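Local structure of cytosine-specific methyltransferase (Escherichia coli O157:H7 EDL933, 3G7U) at residues 240-245 against 333-338; 42-47 against 236-241; 146-151 against 165-170. The protein probably transfers a methyl group from S-adenosyl-L-methionine to carbon 5 of cytosine in DNA, as a member of the C5-methyltransferase family. All blocks are in the same frame, centred on the assembly; numbering follows the deposited sequence.

Contact 1. Residues 240-245 against 333-338; sequences DTESIA and WFRFHV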
loop_
_atom_site.group_PDB
_atom_site.type_symbol
_atom_site.label_atom_id
_atom_site.label_comp_id
_atom_site.label_asym_id
_atom_site.label_seq_id
_atom_site.Cartn_x
_atom_site.Cartn_y
_atom_site.Cartn_z
ATOM N N ASP A 240 -3.834 15.118 3.936
ATOM C CA ASP A 240 -4.224 16.294 3.184
ATOM C C ASP A 240 -5.249 17.076 4.021
ATOM O O ASP A 240 -6.263 16.537 4.448
ATOM C CB ASP A 240 -4.816 15.857 1.840
ATOM C CG ASP A 240 -5.378 17.015 1.029
ATOM O OD1 ASP A 240 -4.599 17.906 0.631
ATOM O OD2 ASP A 240 -6.592 16.998 0.756
ATOM N N THR A 241 -4.951 18.341 4.270
ATOM C CA THR A 241 -5.792 19.222 5.102
ATOM C C THR A 241 -7.253 19.298 4.651
ATOM O O THR A 241 -8.175 19.141 5.468
ATOM C CB THR A 241 -5.152 20.644 5.174
ATOM O OG1 THR A 241 -3.901 20.520 5.831
ATOM C CG2 THR A 241 -6.008 21.604 5.965
ATOM N N GLU A 242 -7.477 19.485 3.354
ATOM C CA GLU A 242 -8.843 19.522 2.820
ATOM C C GLU A 242 -9.583 18.192 2.975
ATOM O O GLU A 242 -10.772 18.186 3.358
ATOM C CB GLU A 242 -8.852 19.991 1.353
ATOM C CG GLU A 242 -10.241 19.995 0.730
ATOM C CD GLU A 242 -10.258 20.323 -0.767
ATOM O OE1 GLU A 242 -9.174 20.433 -1.380
ATOM O OE2 GLU A 242 -11.369 20.491 -1.327
ATOM N N SER A 243 -8.902 17.064 2.705
ATOM C CA SER A 243 -9.539 15.763 2.932
ATOM C C SER A 243 -9.964 15.533 4.372
ATOM O O SER A 243 -11.052 15.002 4.630
ATOM C CB SER A 243 -8.636 14.623 2.465
ATOM O OG SER A 243 -8.332 14.862 1.112
ATOM N N ILE A 244 -9.104 15.942 5.303
ATOM C CA ILE A 244 -9.374 15.787 6.730
ATOM C C ILE A 244 -10.566 16.655 7.179
ATOM O O ILE A 244 -11.504 16.138 7.821
ATOM C CB ILE A 244 -8.114 16.024 7.588
ATOM C CG1 ILE A 244 -7.085 14.922 7.326
ATOM C CG2 ILE A 244 -8.452 15.978 9.082
ATOM C CD1 ILE A 244 -5.698 15.284 7.823
ATOM N N ALA A 245 -10.545 17.923 6.767
ATOM C CA ALA A 245 -11.649 18.874 6.967
ATOM C C ALA A 245 -12.968 18.390 6.386
ATOM O O ALA A 245 -13.987 18.416 7.062
ATOM C CB ALA A 245 -11.291 20.216 6.403
ATOM N N TRP A 333 -9.777 9.223 4.262
ATOM C CA TRP A 333 -9.109 10.534 4.194
ATOM C C TRP A 333 -7.860 10.566 3.291
ATOM O O TRP A 333 -7.315 11.624 3.038
ATOM C CB TRP A 333 -8.784 11.062 5.617
ATOM C CG TRP A 333 -8.021 10.102 6.507
ATOM C CD1 TRP A 333 -8.546 9.284 7.454
ATOM C CD2 TRP A 333 -6.578 9.875 6.538
ATOM N NE1 TRP A 333 -7.543 8.583 8.100
ATOM C CE2 TRP A 333 -6.329 8.927 7.562
ATOM C CE3 TRP A 333 -5.489 10.407 5.822
ATOM C CZ2 TRP A 333 -5.038 8.461 7.870
ATOM C CZ3 TRP A 333 -4.207 9.958 6.122
ATOM C CH2 TRP A 333 -3.986 8.989 7.136
ATOM N N PHE A 334 -7.457 9.399 2.785
ATOM C CA PHE A 334 -6.314 9.314 1.873
ATOM C C PHE A 334 -6.785 9.801 0.502
ATOM O O PHE A 334 -7.826 9.386 0.005
ATOM C CB PHE A 334 -5.787 7.873 1.829
ATOM C CG PHE A 334 -4.389 7.761 1.301
ATOM C CD1 PHE A 334 -3.299 7.750 2.192
ATOM C CD2 PHE A 334 -4.157 7.716 -0.064
ATOM C CE1 PHE A 334 -1.980 7.684 1.714
ATOM C CE2 PHE A 334 -2.824 7.629 -0.560
ATOM C CZ PHE A 334 -1.760 7.618 0.348
ATOM N N ARG A 335 -6.013 10.685 -0.125
ATOM C CA ARG A 335 -6.459 11.328 -1.349
ATOM C C ARG A 335 -5.668 10.806 -2.529
ATOM O O ARG A 335 -4.440 10.803 -2.489
ATOM C CB ARG A 335 -6.244 12.829 -1.239
ATOM C CG ARG A 335 -6.913 13.617 -2.368
ATOM C CD ARG A 335 -6.783 15.122 -2.088
ATOM N NE ARG A 335 -7.400 15.900 -3.156
ATOM C CZ ARG A 335 -7.833 17.153 -3.023
ATOM N NH1 ARG A 335 -7.744 17.758 -1.838
ATOM N NH2 ARG A 335 -8.396 17.787 -4.065
ATOM N N PHE A 336 -6.357 10.361 -3.573
ATOM C CA PHE A 336 -5.659 9.806 -4.753
ATOM C C PHE A 336 -5.732 10.778 -5.909
ATOM O O PHE A 336 -6.401 11.808 -5.818
ATOM C CB PHE A 336 -6.294 8.472 -5.179
ATOM C CG PHE A 336 -6.125 7.409 -4.157
ATOM C CD1 PHE A 336 -4.971 6.652 -4.135
ATOM C CD2 PHE A 336 -7.075 7.233 -3.141
ATOM C CE1 PHE A 336 -4.762 5.701 -3.132
ATOM C CE2 PHE A 336 -6.879 6.274 -2.121
ATOM C CZ PHE A 336 -5.729 5.499 -2.131
ATOM N N HIS A 337 -5.047 10.461 -7.010
ATOM C CA HIS A 337 -5.184 11.260 -8.220
ATOM C C HIS A 337 -6.646 11.356 -8.638
ATOM O O HIS A 337 -7.425 10.406 -8.455
ATOM C CB HIS A 337 -4.361 10.630 -9.351
ATOM C CG HIS A 337 -4.115 11.562 -10.503
ATOM N ND1 HIS A 337 -4.981 11.671 -11.574
ATOM C CD2 HIS A 337 -3.101 12.432 -10.744
ATOM C CE1 HIS A 337 -4.513 12.569 -12.426
ATOM N NE2 HIS A 337 -3.382 13.056 -11.942
ATOM N N VAL A 338 -6.997 12.482 -9.259
ATOM C CA VAL A 338 -8.393 12.752 -9.661
ATOM C C VAL A 338 -8.979 11.774 -10.687
ATOM O O VAL A 338 -10.192 11.472 -10.642
ATOM C CB VAL A 338 -8.614 14.225 -10.149
ATOM C CG1 VAL A 338 -8.526 15.197 -8.992
ATOM C CG2 VAL A 338 -7.623 14.622 -11.255
HETATM O O HOH W 1 -4.777 12.609 3.111
HETATM O O HOH W 2 -9.331 20.575 -4.132
#
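The guanidinium of Arg335 meets Asp240 OD2 and Glu242 OE1 at its edge. A water also lies in its plane, beside Arg335 NH2, and links that nitrogen to Glu242 OE1. Together they make a salt-bridge network at the N-terminal end of helix 241-248, where Asp240 is the N-cap. Both carboxylates are turned steeply to the guanidinium, with planes 78° apart for Asp240 and 72° for Glu242. One nitrogen, Arg335 NH1, gives both bonds, at 2.9 Å to Asp240 OD2 and 3.1 Å to Glu242 OE1. The chain of Arg335 is extended from CG to NE, with CG anti to the backbone N (chi1 -170°), which carries the charge out to the helix end. Glu213 takes Arg335 NE, and Lys246 pairs with Glu242 OE2. The aliphatic part of Arg335 runs past Ser243 OG. Trp333 meets the helix through its carbonyl: Trp333 O lies 3.3 Å from Ser243 CB, while the indole leads away and its NE1 bonds to Gly232 O. A second water joins Trp333 O to Asp240 N. Three donors grip Asp240 OD2: Arg335 NH1, the capped Ser243 N at 3.0 Å, and Ser243 OG at 2.8 Å, which meets the anti lone pair of Asp240 OD2.

Contact 2. Residues 42-47 against 236-241; sequences INFPRS and RNVGDT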
loop_
_atom_site.group_PDB
_atom_site.type_symbol
_atom_site.label_atom_id
_atom_site.label_comp_id
_atom_site.label_asym_id
_atom_site.label_seq_id
_atom_site.Cartn_x
_atom_site.Cartn_y
_atom_site.Cartn_z
ATOM N N ILE A 42 0.959 14.758 -1.429
ATOM C CA ILE A 42 -0.349 15.270 -0.970
ATOM C C ILE A 42 -0.727 14.671 0.388
ATOM O O ILE A 42 -1.254 15.359 1.266
ATOM C CB ILE A 42 -1.481 14.958 -1.996
ATOM C CG1 ILE A 42 -1.366 15.833 -3.258
ATOM C CG2 ILE A 42 -2.862 15.222 -1.380
ATOM C CD1 ILE A 42 -1.347 17.340 -2.989
ATOM N N ASN A 43 -0.433 13.395 0.564
ATOM C CA ASN A 43 -0.840 12.691 1.763
ATOM C C ASN A 43 0.231 12.744 2.838
ATOM O O ASN A 43 -0.056 12.565 4.008
ATOM C CB ASN A 43 -1.186 11.253 1.430
ATOM C CG ASN A 43 -2.467 11.165 0.633
ATOM O OD1 ASN A 43 -3.592 11.337 1.184
ATOM N ND2 ASN A 43 -2.323 10.979 -0.671
ATOM N N PHE A 44 1.479 12.993 2.433
ATOM C CA PHE A 44 2.597 13.079 3.403
ATOM C C PHE A 44 3.349 14.408 3.202
ATOM O O PHE A 44 4.512 14.414 2.782
ATOM C CB PHE A 44 3.572 11.901 3.231
ATOM C CG PHE A 44 2.960 10.566 3.514
ATOM C CD1 PHE A 44 2.988 10.016 4.803
ATOM C CD2 PHE A 44 2.279 9.886 2.496
ATOM C CE1 PHE A 44 2.375 8.757 5.066
ATOM C CE2 PHE A 44 1.654 8.645 2.734
ATOM C CZ PHE A 44 1.705 8.079 4.037
ATOM N N PRO A 45 2.689 15.539 3.479
ATOM C CA PRO A 45 3.290 16.827 3.113
ATOM C C PRO A 45 4.560 17.182 3.854
ATOM O O PRO A 45 5.268 18.072 3.395
ATOM C CB PRO A 45 2.189 17.853 3.420
ATOM C CG PRO A 45 1.309 17.189 4.361
ATOM C CD PRO A 45 1.386 15.711 4.140
ATOM N N ARG A 46 4.889 16.480 4.939
ATOM C CA ARG A 46 6.111 16.777 5.693
ATOM C C ARG A 46 7.269 15.828 5.400
ATOM O O ARG A 46 8.366 16.026 5.905
ATOM C CB ARG A 46 5.844 16.829 7.198
ATOM C CG ARG A 46 4.467 17.358 7.584
ATOM C CD ARG A 46 4.327 18.877 7.627
ATOM N NE ARG A 46 3.520 19.301 8.778
ATOM C CZ ARG A 46 2.188 19.229 8.879
ATOM N NH1 ARG A 46 1.433 18.740 7.895
ATOM N NH2 ARG A 46 1.598 19.647 9.991
ATOM N N SER A 47 7.037 14.800 4.578
ATOM C CA SER A 47 8.135 13.953 4.146
ATOM C C SER A 47 8.866 14.644 3.026
ATOM O O SER A 47 8.251 15.407 2.296
ATOM C CB SER A 47 7.587 12.614 3.624
ATOM O OG SER A 47 6.873 11.987 4.677
ATOM N N ARG A 236 0.684 11.746 13.218
ATOM C CA ARG A 236 1.089 13.137 13.365
ATOM C C ARG A 236 1.749 13.589 12.069
ATOM O O ARG A 236 2.538 12.837 11.469
ATOM C CB ARG A 236 2.052 13.291 14.559
ATOM C CG ARG A 236 2.519 14.721 14.880
ATOM C CD ARG A 236 3.400 14.744 16.147
ATOM N NE ARG A 236 4.288 13.579 16.178
ATOM C CZ ARG A 236 5.541 13.550 15.719
ATOM N NH1 ARG A 236 6.235 12.415 15.786
ATOM N NH2 ARG A 236 6.112 14.644 15.207
ATOM N N ASN A 237 1.342 14.771 11.604
ATOM C CA ASN A 237 1.910 15.436 10.412
ATOM C C ASN A 237 1.527 14.805 9.056
ATOM O O ASN A 237 1.992 15.236 8.003
ATOM C CB ASN A 237 3.425 15.568 10.523
ATOM C CG ASN A 237 3.843 16.494 11.648
ATOM O OD1 ASN A 237 3.313 17.591 11.788
ATOM N ND2 ASN A 237 4.784 16.041 12.459
ATOM N N VAL A 238 0.645 13.814 9.094
ATOM C CA VAL A 238 0.243 13.095 7.880
ATOM C C VAL A 238 -1.143 13.578 7.477
ATOM O O VAL A 238 -1.946 13.925 8.338
ATOM C CB VAL A 238 0.287 11.573 8.167
ATOM C CG1 VAL A 238 -0.436 10.738 7.099
ATOM C CG2 VAL A 238 1.774 11.138 8.363
ATOM N N GLY A 239 -1.437 13.623 6.179
ATOM C CA GLY A 239 -2.822 13.879 5.751
ATOM C C GLY A 239 -3.016 15.172 4.977
ATOM O O GLY A 239 -2.440 16.203 5.310
ATOM N N ASP A 240 -3.834 15.118 3.936
ATOM C CA ASP A 240 -4.224 16.294 3.184
ATOM C C ASP A 240 -5.249 17.076 4.021
ATOM O O ASP A 240 -6.263 16.537 4.448
ATOM C CB ASP A 240 -4.816 15.857 1.840
ATOM C CG ASP A 240 -5.378 17.015 1.029
ATOM O OD1 ASP A 240 -4.599 17.906 0.631
ATOM O OD2 ASP A 240 -6.592 16.998 0.756
ATOM N N THR A 241 -4.951 18.341 4.270
ATOM C CA THR A 241 -5.792 19.222 5.102
ATOM C C THR A 241 -7.253 19.298 4.651
ATOM O O THR A 241 -8.175 19.141 5.468
ATOM C CB THR A 241 -5.152 20.644 5.174
ATOM O OG1 THR A 241 -3.901 20.520 5.831
ATOM C CG2 THR A 241 -6.008 21.604 5.965
HETATM O O HOH W 3 -1.860 17.977 1.197
HETATM O O HOH W 1 -4.777 12.609 3.111
HETATM O O HOH W 4 3.700 14.296 6.301
HETATM O O HOH W 5 -0.784 17.387 7.366
#
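Asn43 O accepts from Gly239 N at 2.8 Å, the one direct hydrogen bond between the two segments. The N-H...O angle is 150°, and the donor is tilted from the carbonyl plane. This bond ties the C-terminal end of helix 34-43 to the loop that leads into helix 241-248. Gly239 has a positive phi (116°), at which a CB would press on the carbonyl O of Val238. Its CA comes within 4.6 Å of Asn43 CA.

Water carries other polar links. One water donates to both Ile42 O and Asp240 OD1, while Asp240 OD2 is held by Ser243. Another donates to Asn43 OD1 and accepts from Asp240 N, while Asn43 ND2 bonds to Arg335 O. A third accepts from Arg46 N and donates to Asn237 O at 2.6 Å.

The apolar pair is Phe44 and Val238. They run side by side, pointing the same way, with Phe44 CD1 3.9 Å from Val238 CG2. Two van der Waals contacts add to it. Val238 CG1 rests 3.6 Å from Asn43 O, and Ile42 CG2 packs alongside Asp240 CB at 3.8 Å.

The Arg46 side chain has two conformers, and its contacts are doubtful. In one of them it crosses Asn237 at about a right angle, with one guanidinium face over Asn237. A weak link through water from Arg46 NH1 to Gly239 O is equally uncertain.

Residues 44-47 form a type I beta turn after helix 34-43. Helix 14-22 touches Phe44 through Ser16 and Leu17, and Val238 through Ala20. Ser47 OG bonds to Val26 O of strand 25-30, where the turn leads on into strand 48-50.

Contact 3. Residues 146-151 against 165-170; sequences LDPIKV and YFFIGV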
loop_
_atom_site.group_PDB
_atom_site.type_symbol
_atom_site.label_atom_id
_atom_site.label_comp_id
_atom_site.label_asym_id
_atom_site.label_seq_id
_atom_site.Cartn_x
_atom_site.Cartn_y
_atom_site.Cartn_z
ATOM N N LEU A 146 15.509 -12.515 8.249
ATOM C CA LEU A 146 14.456 -13.425 8.625
ATOM C C LEU A 146 14.070 -14.199 7.392
ATOM O O LEU A 146 14.273 -13.752 6.243
ATOM C CB LEU A 146 13.235 -12.707 9.190
ATOM C CG LEU A 146 13.385 -11.772 10.391
ATOM C CD1 LEU A 146 12.026 -11.379 10.927
ATOM C CD2 LEU A 146 14.196 -12.463 11.469
ATOM N N ASP A 147 13.528 -15.391 7.613
ATOM C CA ASP A 147 12.977 -16.138 6.485
ATOM C C ASP A 147 11.775 -15.347 5.912
ATOM O O ASP A 147 11.177 -14.551 6.614
ATOM C CB ASP A 147 12.581 -17.555 6.912
ATOM C CG ASP A 147 13.745 -18.554 6.829
ATOM O OD1 ASP A 147 14.664 -18.433 5.966
ATOM O OD2 ASP A 147 13.704 -19.500 7.625
ATOM N N PRO A 148 11.460 -15.545 4.627
ATOM C CA PRO A 148 10.353 -14.804 4.008
ATOM C C PRO A 148 9.031 -14.982 4.731
ATOM O O PRO A 148 8.680 -16.092 5.150
ATOM C CB PRO A 148 10.244 -15.429 2.644
ATOM C CG PRO A 148 11.596 -15.964 2.366
ATOM C CD PRO A 148 12.114 -16.445 3.660
ATOM N N ILE A 149 8.332 -13.869 4.897
ATOM C CA ILE A 149 7.016 -13.813 5.512
ATOM C C ILE A 149 6.055 -13.698 4.315
ATOM O O ILE A 149 6.186 -12.803 3.503
ATOM C CB ILE A 149 6.959 -12.601 6.489
ATOM C CG1 ILE A 149 7.881 -12.837 7.698
ATOM C CG2 ILE A 149 5.570 -12.340 6.994
ATOM C CD1 ILE A 149 7.877 -11.720 8.688
ATOM N N LYS A 150 5.165 -14.665 4.129
ATOM C CA LYS A 150 4.191 -14.596 3.035
ATOM C C LYS A 150 2.859 -14.393 3.723
ATOM O O LYS A 150 2.463 -15.183 4.597
ATOM C CB LYS A 150 4.197 -15.871 2.184
ATOM C CG LYS A 150 3.390 -15.732 0.882
ATOM C CD LYS A 150 3.407 -17.024 0.046
ATOM C CE LYS A 150 2.806 -16.759 -1.337
ATOM N NZ LYS A 150 2.767 -17.939 -2.314
ATOM N N VAL A 151 2.187 -13.289 3.432
ATOM C CA VAL A 151 0.945 -13.006 4.160
ATOM C C VAL A 151 -0.225 -12.873 3.212
ATOM O O VAL A 151 -0.037 -12.508 2.072
ATOM C CB VAL A 151 1.015 -11.736 5.043
ATOM C CG1 VAL A 151 2.046 -11.886 6.157
ATOM C CG2 VAL A 151 1.304 -10.512 4.209
ATOM N N TYR A 165 4.981 -10.906 -0.177
ATOM C CA TYR A 165 6.127 -11.390 0.597
ATOM C C TYR A 165 6.750 -10.203 1.316
ATOM O O TYR A 165 6.850 -9.117 0.738
ATOM C CB TYR A 165 7.187 -11.943 -0.322
ATOM C CG TYR A 165 6.921 -13.328 -0.879
ATOM C CD1 TYR A 165 7.150 -14.476 -0.114
ATOM C CD2 TYR A 165 6.504 -13.481 -2.195
ATOM C CE1 TYR A 165 6.931 -15.763 -0.656
ATOM C CE2 TYR A 165 6.280 -14.765 -2.748
ATOM C CZ TYR A 165 6.497 -15.884 -1.967
ATOM O OH TYR A 165 6.308 -17.129 -2.519
ATOM N N PHE A 166 7.163 -10.395 2.564
ATOM C CA PHE A 166 7.972 -9.401 3.258
ATOM C C PHE A 166 9.310 -10.001 3.626
ATOM O O PHE A 166 9.372 -11.113 4.147
ATOM C CB PHE A 166 7.263 -8.943 4.499
ATOM C CG PHE A 166 6.062 -8.094 4.226
ATOM C CD1 PHE A 166 6.178 -6.711 4.157
ATOM C CD2 PHE A 166 4.806 -8.667 4.020
ATOM C CE1 PHE A 166 5.036 -5.887 3.902
ATOM C CE2 PHE A 166 3.672 -7.845 3.756
ATOM C CZ PHE A 166 3.800 -6.464 3.709
ATOM N N PHE A 167 10.380 -9.253 3.345
ATOM C CA PHE A 167 11.742 -9.675 3.632
ATOM C C PHE A 167 12.303 -8.687 4.633
ATOM O O PHE A 167 12.395 -7.519 4.300
ATOM C CB PHE A 167 12.590 -9.664 2.374
ATOM C CG PHE A 167 12.095 -10.614 1.308
ATOM C CD1 PHE A 167 12.436 -11.955 1.342
ATOM C CD2 PHE A 167 11.270 -10.161 0.281
ATOM C CE1 PHE A 167 11.958 -12.850 0.357
ATOM C CE2 PHE A 167 10.789 -11.038 -0.708
ATOM C CZ PHE A 167 11.133 -12.374 -0.668
ATOM N N ILE A 168 12.632 -9.158 5.851
ATOM C CA ILE A 168 13.005 -8.255 6.963
ATOM C C ILE A 168 14.426 -8.608 7.434
ATOM O O ILE A 168 14.792 -9.784 7.487
ATOM C CB ILE A 168 11.996 -8.332 8.128
ATOM C CG1 ILE A 168 10.637 -7.792 7.695
ATOM C CG2 ILE A 168 12.486 -7.541 9.371
ATOM C CD1 ILE A 168 9.492 -8.238 8.583
ATOM N N GLY A 169 15.243 -7.595 7.739
ATOM C CA GLY A 169 16.581 -7.879 8.273
ATOM C C GLY A 169 16.771 -6.910 9.406
ATOM O O GLY A 169 16.223 -5.819 9.379
ATOM N N VAL A 170 17.518 -7.313 10.433
ATOM C CA VAL A 170 17.759 -6.427 11.562
ATOM C C VAL A 170 19.243 -6.460 11.868
ATOM O O VAL A 170 19.894 -7.473 11.702
ATOM C CB VAL A 170 16.956 -6.770 12.845
ATOM C CG1 VAL A 170 15.455 -6.471 12.682
ATOM C CG2 VAL A 170 17.224 -8.194 13.311
HETATM O O HOH W 6 11.376 -11.716 6.269
#
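Tyr165 has the most surface buried by the contact, and Lys150 lies over one face of its ring. The two form a non-hydrogen-bonded pair of the antiparallel hairpin made by strands 143-152 and 163-171. These are the last two strands of the class I methyltransferase sheet (order 3-2-1-4-5-7-6), with 163-171 antiparallel to its neighbours and 143-152 outermost. Lys150 is extended along its whole length, with CG anti to the backbone N (chi1 -169°), and follows the ring out toward the hydroxyl. Lys150 CG makes a CH-pi contact, 4.2 Å from the Tyr165 ring centroid and 24° off the normal. Tyr165 CA also approaches Ile149 O in a CA-H...O contact of 3.2 Å.

Phe166 pairs with Ile149 through two backbone bonds. Phe166 N gives to Ile149 O at 2.8 Å, and Ile149 N gives to Phe166 O. Val151 CG2 reaches the edge of the Phe166 ring, 3.6 Å from CE2. On the sheet face that carries Ile149 and Phe166, Val355 of helix 353-367 also covers Val151 and Phe166.

Ile168 takes Leu146 N on its carbonyl O at 2.9 Å, in a nearly straight bond. Ile149 CD1 meets Ile168 CD1 at 3.8 Å. A water donates to Asp147 O and Phe166 O and accepts from Ile168 N.

Pro148 CG touches Phe167 CE1 at 3.7 Å. The side chain of Phe167 is about 9 Å from that of Cys81, the predicted catalytic residue. Backbone bonds set the register and a water bridges the break in the strand, while apolar side chains fill the helix-covered face and a lysine's methylenes cover the tyrosine on the other.

From the N terminus, contact 2 opens first, where helix 34-43 ends at residues 42-47. The chain then runs through the central strands to 146-151, turns and comes back along 165-170. Contact 3 closes this short hairpin at one edge of the mixed sheet, within the long loop that contact 2 closes at 236-241. Contact 1 opens on Asp240 and Thr241, which it shares with contact 2, and closes at 333-338. Contacts 1 and 2 touch, and one water serves both. Together they join helices 34-43 and 241-248 to the loop before helix 340-348. Contact 3 stands apart, its centre about 32 Å from that of contact 1 and about 28 Å from that of contact 2.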